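Local coordinates for flagellar hook protein FlgE (Caulobacter crescentus CB15, PDB 5AY6), which builds the flagellar hook, the universal joint that probably passes torque from the rotary motor to the filament, this chain being a 32 kDa fragment of the protein, at residues S24-T29 / D49-S54; T149-D154 / N210-I215; Q195-L200 / T217-F222. All coordinates share one frame; numbering follows the deposited sequence.

Contact 1 lies in the range matching the FlgE third domain, and contact 3 in the range matching the FlaE D2 domain, each within a separate five-stranded antiparallel sheet. Their centres are 21 Å apart, yet the two meet where Tyr197 OH hydrogen-bonds to Ser54 O at 2.6 Å, a direct tie between the two regions. Contact 2 packs a short helix start on the sheet of contact 3, centres 15 Å apart. Glu199 accepts a hydrogen bond through OE2 from Met152 N at 2.9 Å, and Ile215 N reaches Leu200 O at 2.8 Å. Contacts 1 and 2 do not touch; their nearest atoms are about 7 Å apart.

Contact 1: S24-T29 / D49-S54; sequences SYKVGT and DVVYSS
The CG2 methyl of Val27 packs tightly against Tyr52 on the face that carries Tyr25 and Tyr52. It meets the edge of the Tyr52 ring, near its plane, 3.5 Å from CE2, and lies 4.1 Å from Val50 CB. With CG1 anti to the backbone N (chi1 180°), the branched side chain of Val27 gives one methyl, CG2, to both ring edge and Val50 while CG1 points elsewhere. The backbone locks this register: Val27 N donates to Val50 O at 2.9 Å, almost straight. Tyr25 and Tyr52 form a hydrogen-bonded pair in which Tyr25 N to Tyr52 O is short, 2.7 Å, while the return bond from Tyr52 N to Tyr25 O is more bent, 143° at the hydrogen. Two small serines suit the adjacent non-hydrogen-bonded pair, Ser24 with Ser53, and their OG atoms stand 2.7 Å apart. Farther along the face of these serines, at the Lys26 end, the contact loosens. Lys26 is exposed, and its NZ stays 5.1 Å from Asp49 OD2, so the opposite charges make no salt bridge; Asp49 OD1 accepts instead from Ser34 N. The pairing belongs to the hairpin of strands 24-39 and 45-53, with 24-39 at the border of its sheet and 64-73 continuing beyond 45-53, while helix 137-140 packs on Val27 through Glu138 and on Tyr52 through Val139.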
loop_
_atom_site.group_PDB
_atom_site.type_symbol
_atom_site.label_atom_id
_atom_site.label_comp_id
_atom_site.label_asym_id
_atom_site.label_seq_id
_atom_site.Cartn_x
_atom_site.Cartn_y
_atom_site.Cartn_z
ATOM N N SER A 24 2.266 -9.343 -0.238
ATOM C CA SER A 24 1.999 -10.419 0.716
ATOM C C SER A 24 3.090 -11.477 0.620
ATOM O O SER A 24 3.133 -12.265 -0.329
ATOM C CB SER A 24 0.632 -11.051 0.474
ATOM O OG SER A 24 -0.399 -10.130 0.766
ATOM N N TYR A 25 3.960 -11.498 1.619
ATOM C CA TYR A 25 5.161 -12.310 1.562
ATOM C C TYR A 25 5.065 -13.564 2.419
ATOM O O TYR A 25 5.005 -13.484 3.646
ATOM C CB TYR A 25 6.363 -11.464 1.989
ATOM C CG TYR A 25 7.626 -12.248 2.244
ATOM C CD1 TYR A 25 8.324 -12.837 1.199
ATOM C CD2 TYR A 25 8.134 -12.377 3.528
ATOM C CE1 TYR A 25 9.488 -13.546 1.428
ATOM C CE2 TYR A 25 9.298 -13.086 3.767
ATOM C CZ TYR A 25 9.969 -13.666 2.714
ATOM O OH TYR A 25 11.126 -14.371 2.946
ATOM N N LYS A 26 5.054 -14.726 1.768
ATOM C CA LYS A 26 5.061 -15.991 2.495
ATOM C C LYS A 26 6.481 -16.371 2.870
ATOM O O LYS A 26 7.341 -16.504 2.001
ATOM C CB LYS A 26 4.432 -17.115 1.673
ATOM C CG LYS A 26 4.368 -18.436 2.428
ATOM C CD LYS A 26 4.486 -19.623 1.493
ATOM C CE LYS A 26 3.425 -19.572 0.413
ATOM N NZ LYS A 26 3.816 -20.368 -0.783
ATOM N N VAL A 27 6.714 -16.543 4.169
ATOM C CA VAL A 27 8.025 -16.903 4.695
ATOM C C VAL A 27 8.462 -18.282 4.222
ATOM O O VAL A 27 7.671 -19.223 4.219
ATOM C CB VAL A 27 8.029 -16.890 6.241
ATOM C CG1 VAL A 27 9.400 -17.275 6.785
ATOM C CG2 VAL A 27 7.604 -15.527 6.763
ATOM N N GLY A 28 9.722 -18.397 3.818
ATOM C CA GLY A 28 10.303 -19.699 3.554
ATOM C C GLY A 28 10.467 -19.994 2.080
ATOM O O GLY A 28 10.189 -19.151 1.230
ATOM N N THR A 29 10.920 -21.204 1.785
ATOM C CA THR A 29 11.176 -21.609 0.412
ATOM C C THR A 29 9.923 -22.192 -0.235
ATOM O O THR A 29 9.075 -22.775 0.443
ATOM C CB THR A 29 12.315 -22.635 0.350
ATOM O OG1 THR A 29 12.021 -23.722 1.233
ATOM C CG2 THR A 29 13.623 -21.990 0.787
ATOM N N ASP A 49 1.915 -21.930 7.330
ATOM C CA ASP A 49 2.443 -20.894 6.456
ATOM C C ASP A 49 2.300 -19.562 7.173
ATOM O O ASP A 49 1.277 -19.298 7.811
ATOM C CB ASP A 49 1.717 -20.869 5.109
ATOM C CG ASP A 49 2.219 -21.938 4.154
ATOM O OD1 ASP A 49 3.399 -22.331 4.268
ATOM O OD2 ASP A 49 1.432 -22.377 3.289
ATOM N N VAL A 50 3.333 -18.736 7.093
ATOM C CA VAL A 50 3.281 -17.416 7.699
ATOM C C VAL A 50 3.381 -16.361 6.609
ATOM O O VAL A 50 4.345 -16.330 5.847
ATOM C CB VAL A 50 4.401 -17.216 8.732
ATOM C CG1 VAL A 50 4.234 -15.872 9.444
ATOM C CG2 VAL A 50 4.402 -18.357 9.736
ATOM N N VAL A 51 2.374 -15.503 6.530
ATOM C CA VAL A 51 2.336 -14.487 5.492
ATOM C C VAL A 51 2.298 -13.095 6.105
ATOM O O VAL A 51 1.321 -12.725 6.759
ATOM C CB VAL A 51 1.110 -14.667 4.565
ATOM C CG1 VAL A 51 1.142 -13.649 3.429
ATOM C CG2 VAL A 51 1.052 -16.088 4.014
ATOM N N TYR A 52 3.374 -12.337 5.907
ATOM C CA TYR A 52 3.402 -10.925 6.258
ATOM C C TYR A 52 2.882 -10.112 5.085
ATOM O O TYR A 52 3.285 -10.345 3.949
ATOM C CB TYR A 52 4.814 -10.459 6.601
ATOM C CG TYR A 52 5.447 -11.107 7.808
ATOM C CD1 TYR A 52 5.166 -10.656 9.091
ATOM C CD2 TYR A 52 6.360 -12.142 7.662
ATOM C CE1 TYR A 52 5.764 -11.234 10.200
ATOM C CE2 TYR A 52 6.962 -12.726 8.763
ATOM C CZ TYR A 52 6.659 -12.269 10.028
ATOM O OH TYR A 52 7.257 -12.849 11.121
ATOM N N SER A 53 1.998 -9.158 5.359
ATOM C CA SER A 53 1.493 -8.276 4.312
ATOM C C SER A 53 1.725 -6.808 4.643
ATOM O O SER A 53 1.647 -6.397 5.800
ATOM C CB SER A 53 0.003 -8.520 4.070
ATOM O OG SER A 53 -0.203 -9.788 3.477
ATOM N N SER A 54 2.006 -6.022 3.612
ATOM C CA SER A 54 2.121 -4.580 3.756
ATOM C C SER A 54 0.757 -3.960 4.072
ATOM O O SER A 54 -0.262 -4.354 3.511
ATOM C CB SER A 54 2.712 -3.968 2.485
ATOM O OG SER A 54 2.446 -2.580 2.418
#

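Contact 2: T149-D154 / N210-I215; sequences TWSMSD and NGNGQI
The amide of Asn212 and the carboxylate of Asp154 are the flat groups that meet, their planes 43° apart. Asn212 ND2 donates within its own amide plane to Asp154 OD1 at 3.0 Å, but it arrives from above the carboxylate, 50° out of that plane. Ser153 CB sits over one face of the amide, 3.7 Å from Asn212 CG. On that same side of the plane, Gln214 N donates to Asn212 OD1 at 3.0 Å, closing an Asx turn that holds the amide with CG between the backbone N and the carbonyl carbon (chi1 65°). Asparagine suits this place because one end accepts from its own loop while the other donates across the contact. A water 2.6 Å from Ser151 OG also takes a weak bond from Asn212 ND2. Asp154 is held in turn by a capping box: its OD2 accepts from Ser151 N at 2.9 Å, and Ser151 OG, as N-cap, accepts from Asp154 N at 3.2 Å. Ser153 is small enough to fit against Gln214, its OG 3.4 Å from Gln214 CB. The hydroxyl of Ser153 bonds to Glu199, and Gln214 NE2 donates to Pro147 O and to Glu199. Thus the start of helix 152-157 rests against the loop leading into strand 214-222, beside strand 195-202, whose Glu199 and Arg201 touch Ser151 and Ser153, while Met152 reaches Ser186 and Leu188 on strand 180-189.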
loop_
_atom_site.group_PDB
_atom_site.type_symbol
_atom_site.label_atom_id
_atom_site.label_comp_id
_atom_site.label_asym_id
_atom_site.label_seq_id
_atom_site.Cartn_x
_atom_site.Cartn_y
_atom_site.Cartn_z
ATOM N N THR A 149 8.707 4.529 1.694
ATOM C CA THR A 149 10.123 4.168 1.637
ATOM C C THR A 149 10.451 3.043 0.661
ATOM O O THR A 149 11.619 2.770 0.398
ATOM C CB THR A 149 10.647 3.756 3.028
ATOM O OG1 THR A 149 9.877 2.655 3.525
ATOM C CG2 THR A 149 10.549 4.923 4.004
ATOM N N TRP A 150 9.429 2.388 0.126
ATOM C CA TRP A 150 9.647 1.277 -0.797
ATOM C C TRP A 150 8.447 1.170 -1.733
ATOM O O TRP A 150 7.673 0.218 -1.671
ATOM C CB TRP A 150 9.866 -0.018 -0.013
ATOM C CG TRP A 150 10.603 -1.090 -0.757
ATOM C CD1 TRP A 150 10.119 -2.318 -1.125
ATOM C CD2 TRP A 150 11.962 -1.046 -1.204
ATOM N NE1 TRP A 150 11.094 -3.033 -1.779
ATOM C CE2 TRP A 150 12.236 -2.275 -1.841
ATOM C CE3 TRP A 150 12.976 -0.085 -1.133
ATOM C CZ2 TRP A 150 13.475 -2.570 -2.402
ATOM C CZ3 TRP A 150 14.209 -0.378 -1.690
ATOM C CH2 TRP A 150 14.447 -1.608 -2.317
ATOM N N SER A 151 8.293 2.167 -2.596
ATOM C CA SER A 151 7.030 2.362 -3.299
ATOM C C SER A 151 7.131 2.133 -4.798
ATOM O O SER A 151 8.193 1.789 -5.316
ATOM C CB SER A 151 6.508 3.773 -3.038
ATOM O OG SER A 151 7.365 4.736 -3.625
ATOM N N MET A 152 6.012 2.313 -5.492
ATOM C CA MET A 152 6.003 2.198 -6.941
ATOM C C MET A 152 6.681 3.419 -7.572
ATOM O O MET A 152 7.244 3.331 -8.661
ATOM C CB MET A 152 4.571 2.029 -7.456
ATOM C CG MET A 152 3.887 0.772 -6.935
ATOM S SD MET A 152 2.187 0.580 -7.513
ATOM C CE MET A 152 1.292 1.233 -6.104
ATOM N N SER A 153 6.650 4.552 -6.879
ATOM C CA SER A 153 7.364 5.729 -7.357
ATOM C C SER A 153 8.872 5.519 -7.219
ATOM O O SER A 153 9.650 5.981 -8.056
ATOM C CB SER A 153 6.917 6.984 -6.604
ATOM O OG SER A 153 5.552 7.274 -6.880
ATOM N N ASP A 154 9.288 4.814 -6.169
ATOM C CA ASP A 154 10.706 4.472 -6.009
ATOM C C ASP A 154 11.153 3.593 -7.170
ATOM O O ASP A 154 12.258 3.739 -7.693
ATOM C CB ASP A 154 10.956 3.748 -4.683
ATOM C CG ASP A 154 10.807 4.654 -3.480
ATOM O OD1 ASP A 154 11.145 5.853 -3.583
ATOM O OD2 ASP A 154 10.353 4.161 -2.422
ATOM N N ASN A 210 10.688 16.451 -4.504
ATOM C CA ASN A 210 11.231 15.115 -4.269
ATOM C C ASN A 210 11.970 14.625 -5.505
ATOM O O ASN A 210 12.079 15.351 -6.493
ATOM C CB ASN A 210 10.125 14.123 -3.875
ATOM C CG ASN A 210 9.061 13.955 -4.953
ATOM O OD1 ASN A 210 9.355 13.951 -6.147
ATOM N ND2 ASN A 210 7.812 13.811 -4.525
ATOM N N GLY A 211 12.454 13.390 -5.458
ATOM C CA GLY A 211 13.187 12.830 -6.576
ATOM C C GLY A 211 12.410 11.808 -7.388
ATOM O O GLY A 211 12.626 11.675 -8.597
ATOM N N ASN A 212 11.502 11.082 -6.743
ATOM C CA ASN A 212 10.834 9.979 -7.434
ATOM C C ASN A 212 9.520 10.378 -8.100
ATOM O O ASN A 212 8.897 9.568 -8.797
ATOM C CB ASN A 212 10.598 8.802 -6.475
ATOM C CG ASN A 212 9.629 9.130 -5.346
ATOM O OD1 ASN A 212 8.984 10.176 -5.331
ATOM N ND2 ASN A 212 9.527 8.221 -4.388
ATOM N N GLY A 213 9.094 11.616 -7.871
ATOM C CA GLY A 213 7.912 12.146 -8.528
ATOM C C GLY A 213 6.564 11.834 -7.898
ATOM O O GLY A 213 5.519 12.185 -8.456
ATOM N N GLN A 214 6.565 11.186 -6.741
ATOM C CA GLN A 214 5.304 10.839 -6.092
ATOM C C GLN A 214 4.466 12.076 -5.739
ATOM O O GLN A 214 4.969 13.061 -5.187
ATOM C CB GLN A 214 5.553 10.010 -4.834
ATOM C CG GLN A 214 4.318 9.280 -4.332
ATOM C CD GLN A 214 4.574 8.525 -3.048
ATOM O OE1 GLN A 214 4.603 9.114 -1.965
ATOM N NE2 GLN A 214 4.759 7.214 -3.156
ATOM N N ILE A 215 3.179 11.998 -6.063
ATOM C CA ILE A 215 2.226 13.082 -5.830
ATOM C C ILE A 215 1.359 12.775 -4.616
ATOM O O ILE A 215 1.176 13.620 -3.734
ATOM C CB ILE A 215 1.339 13.301 -7.074
ATOM C CG1 ILE A 215 2.183 13.819 -8.240
ATOM C CG2 ILE A 215 0.186 14.265 -6.771
ATOM C CD1 ILE A 215 1.449 13.833 -9.568
HETATM O O HOH W 1 8.137 6.781 -2.217
#

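Contact 3: Q195-L200 / T217-F222; sequences QWYAEL and TGIIEF
Trp196 and Phe222 both carry CG beside the backbone N and anti to the carbonyl carbon (chi1 of Phe222 -65°); on the face of the sheet that also bears Ala198 and Ile220, these torsions turn the two rings toward each other. They form an offset edge-to-face pair: the edge of Phe222 turns toward the face of the five-membered ring, the planes 81° apart and the centroids 5.5 Å apart. The closest atoms are Trp196 CD1 and Phe222 CE1, at 3.7 Å. On this same face Ile220 CD1 packs 3.7 Å from Ala198 CB, a small residue beside a long branch. Ala198 is paired with Gly218, whose O accepts from Ala198 N at 2.8 Å. The other face pairs Tyr197 with Ile219, side by side, CD1 of the ring 3.9 Å from Ile219 CG1. The second branch of Ile219, CG2, reaches Gln195 CG at 3.6 Å, so its two branches touch two neighbours on the partner strand. Glu221 folds at chi2 (-86°) and brings OE1 within 3.3 Å of Gln195 CB; the amide end of Gln195 has its own partner, OE1 accepting from Gly192 N. Glu199 lays its aliphatic part along Thr217, and its OE2 is hydrogen-bonded to Tyr145 OH. With its hydrogen-bonded and non-hydrogen-bonded pairs in regular succession, the arrangement is an antiparallel beta hairpin with a long connecting loop, here within the five-stranded sheet of the D2 region.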
loop_
_atom_site.group_PDB
_atom_site.type_symbol
_atom_site.label_atom_id
_atom_site.label_comp_id
_atom_site.label_asym_id
_atom_site.label_seq_id
_atom_site.Cartn_x
_atom_site.Cartn_y
_atom_site.Cartn_z
ATOM N N GLN A 195 -9.425 -4.709 -2.729
ATOM C CA GLN A 195 -8.618 -3.613 -2.228
ATOM C C GLN A 195 -7.331 -3.481 -3.031
ATOM O O GLN A 195 -6.689 -4.480 -3.348
ATOM C CB GLN A 195 -8.304 -3.841 -0.753
ATOM C CG GLN A 195 -7.326 -2.860 -0.158
ATOM C CD GLN A 195 -6.770 -3.353 1.154
ATOM O OE1 GLN A 195 -5.892 -4.219 1.184
ATOM N NE2 GLN A 195 -7.292 -2.821 2.254
ATOM N N TRP A 196 -6.965 -2.249 -3.364
ATOM C CA TRP A 196 -5.741 -1.987 -4.114
ATOM C C TRP A 196 -4.945 -0.853 -3.456
ATOM O O TRP A 196 -5.531 0.052 -2.864
ATOM C CB TRP A 196 -6.067 -1.630 -5.570
ATOM C CG TRP A 196 -6.711 -2.748 -6.355
ATOM C CD1 TRP A 196 -7.955 -3.286 -6.156
ATOM C CD2 TRP A 196 -6.144 -3.455 -7.467
ATOM N NE1 TRP A 196 -8.189 -4.285 -7.068
ATOM C CE2 TRP A 196 -7.097 -4.406 -7.886
ATOM C CE3 TRP A 196 -4.928 -3.371 -8.149
ATOM C CZ2 TRP A 196 -6.866 -5.271 -8.957
ATOM C CZ3 TRP A 196 -4.700 -4.232 -9.212
ATOM C CH2 TRP A 196 -5.665 -5.171 -9.603
ATOM N N TYR A 197 -3.619 -0.916 -3.547
ATOM C CA TYR A 197 -2.762 0.183 -3.096
ATOM C C TYR A 197 -2.412 1.044 -4.302
ATOM O O TYR A 197 -1.969 0.526 -5.331
ATOM C CB TYR A 197 -1.486 -0.338 -2.423
ATOM C CG TYR A 197 -1.719 -1.124 -1.152
ATOM C CD1 TYR A 197 -2.905 -0.995 -0.440
ATOM C CD2 TYR A 197 -0.750 -1.990 -0.660
ATOM C CE1 TYR A 197 -3.120 -1.708 0.724
ATOM C CE2 TYR A 197 -0.959 -2.710 0.502
ATOM C CZ TYR A 197 -2.143 -2.563 1.191
ATOM O OH TYR A 197 -2.355 -3.268 2.354
ATOM N N ALA A 198 -2.621 2.352 -4.188
ATOM C CA ALA A 198 -2.461 3.239 -5.335
ATOM C C ALA A 198 -1.514 4.398 -5.068
ATOM O O ALA A 198 -1.396 4.874 -3.939
ATOM C CB ALA A 198 -3.818 3.771 -5.767
ATOM N N GLU A 199 -0.827 4.834 -6.118
ATOM C CA GLU A 199 -0.039 6.057 -6.069
ATOM C C GLU A 199 -0.304 6.890 -7.310
ATOM O O GLU A 199 -0.458 6.356 -8.411
ATOM C CB GLU A 199 1.462 5.755 -5.960
ATOM C CG GLU A 199 1.843 4.936 -4.741
ATOM C CD GLU A 199 3.291 4.475 -4.754
ATOM O OE1 GLU A 199 4.170 5.216 -5.254
ATOM O OE2 GLU A 199 3.548 3.363 -4.257
ATOM N N LEU A 200 -0.377 8.199 -7.122
ATOM C CA LEU A 200 -0.318 9.128 -8.234
ATOM C C LEU A 200 1.099 9.681 -8.272
ATOM O O LEU A 200 1.675 9.974 -7.229
ATOM C CB LEU A 200 -1.351 10.242 -8.080
ATOM C CG LEU A 200 -2.787 9.844 -8.436
ATOM C CD1 LEU A 200 -3.760 10.914 -7.969
ATOM C CD2 LEU A 200 -2.913 9.614 -9.931
ATOM N N THR A 217 -0.643 9.103 -2.307
ATOM C CA THR A 217 -0.860 7.668 -2.173
ATOM C C THR A 217 -2.206 7.421 -1.517
ATOM O O THR A 217 -2.754 8.308 -0.860
ATOM C CB THR A 217 0.241 6.991 -1.335
ATOM O OG1 THR A 217 0.112 7.382 0.036
ATOM C CG2 THR A 217 1.622 7.378 -1.840
ATOM N N GLY A 218 -2.740 6.219 -1.690
ATOM C CA GLY A 218 -4.023 5.901 -1.103
ATOM C C GLY A 218 -4.444 4.468 -1.335
ATOM O O GLY A 218 -3.945 3.798 -2.239
ATOM N N ILE A 219 -5.364 4.001 -0.501
ATOM C CA ILE A 219 -5.967 2.691 -0.664
ATOM C C ILE A 219 -7.309 2.847 -1.365
ATOM O O ILE A 219 -8.168 3.608 -0.922
ATOM C CB ILE A 219 -6.150 1.983 0.685
ATOM C CG1 ILE A 219 -4.800 1.857 1.396
ATOM C CG2 ILE A 219 -6.783 0.620 0.481
ATOM C CD1 ILE A 219 -4.872 1.207 2.762
ATOM N N ILE A 220 -7.471 2.144 -2.480
ATOM C CA ILE A 220 -8.706 2.207 -3.247
ATOM C C ILE A 220 -9.534 0.955 -2.980
ATOM O O ILE A 220 -8.994 -0.154 -2.940
ATOM C CB ILE A 220 -8.417 2.351 -4.759
ATOM C CG1 ILE A 220 -7.757 3.702 -5.045
ATOM C CG2 ILE A 220 -9.691 2.217 -5.572
ATOM C CD1 ILE A 220 -7.434 3.921 -6.510
ATOM N N GLU A 221 -10.838 1.135 -2.777
ATOM C CA GLU A 221 -11.730 0.010 -2.523
ATOM C C GLU A 221 -12.785 -0.116 -3.616
ATOM O O GLU A 221 -13.259 0.882 -4.164
ATOM C CB GLU A 221 -12.412 0.156 -1.161
ATOM C CG GLU A 221 -11.459 0.185 0.026
ATOM C CD GLU A 221 -11.098 -1.201 0.539
ATOM O OE1 GLU A 221 -11.038 -2.149 -0.272
ATOM O OE2 GLU A 221 -10.868 -1.339 1.759
ATOM N N PHE A 222 -13.148 -1.352 -3.932
ATOM C CA PHE A 222 -14.241 -1.601 -4.863
ATOM C C PHE A 222 -15.349 -2.385 -4.174
ATOM O O PHE A 222 -15.127 -3.009 -3.139
ATOM C CB PHE A 222 -13.746 -2.357 -6.097
ATOM C CG PHE A 222 -12.780 -1.575 -6.940
ATOM C CD1 PHE A 222 -11.415 -1.643 -6.699
ATOM C CD2 PHE A 222 -13.235 -0.777 -7.975
ATOM C CE1 PHE A 222 -10.525 -0.929 -7.475
ATOM C CE2 PHE A 222 -12.350 -0.058 -8.754
ATOM C CZ PHE A 222 -10.990 -0.133 -8.503
#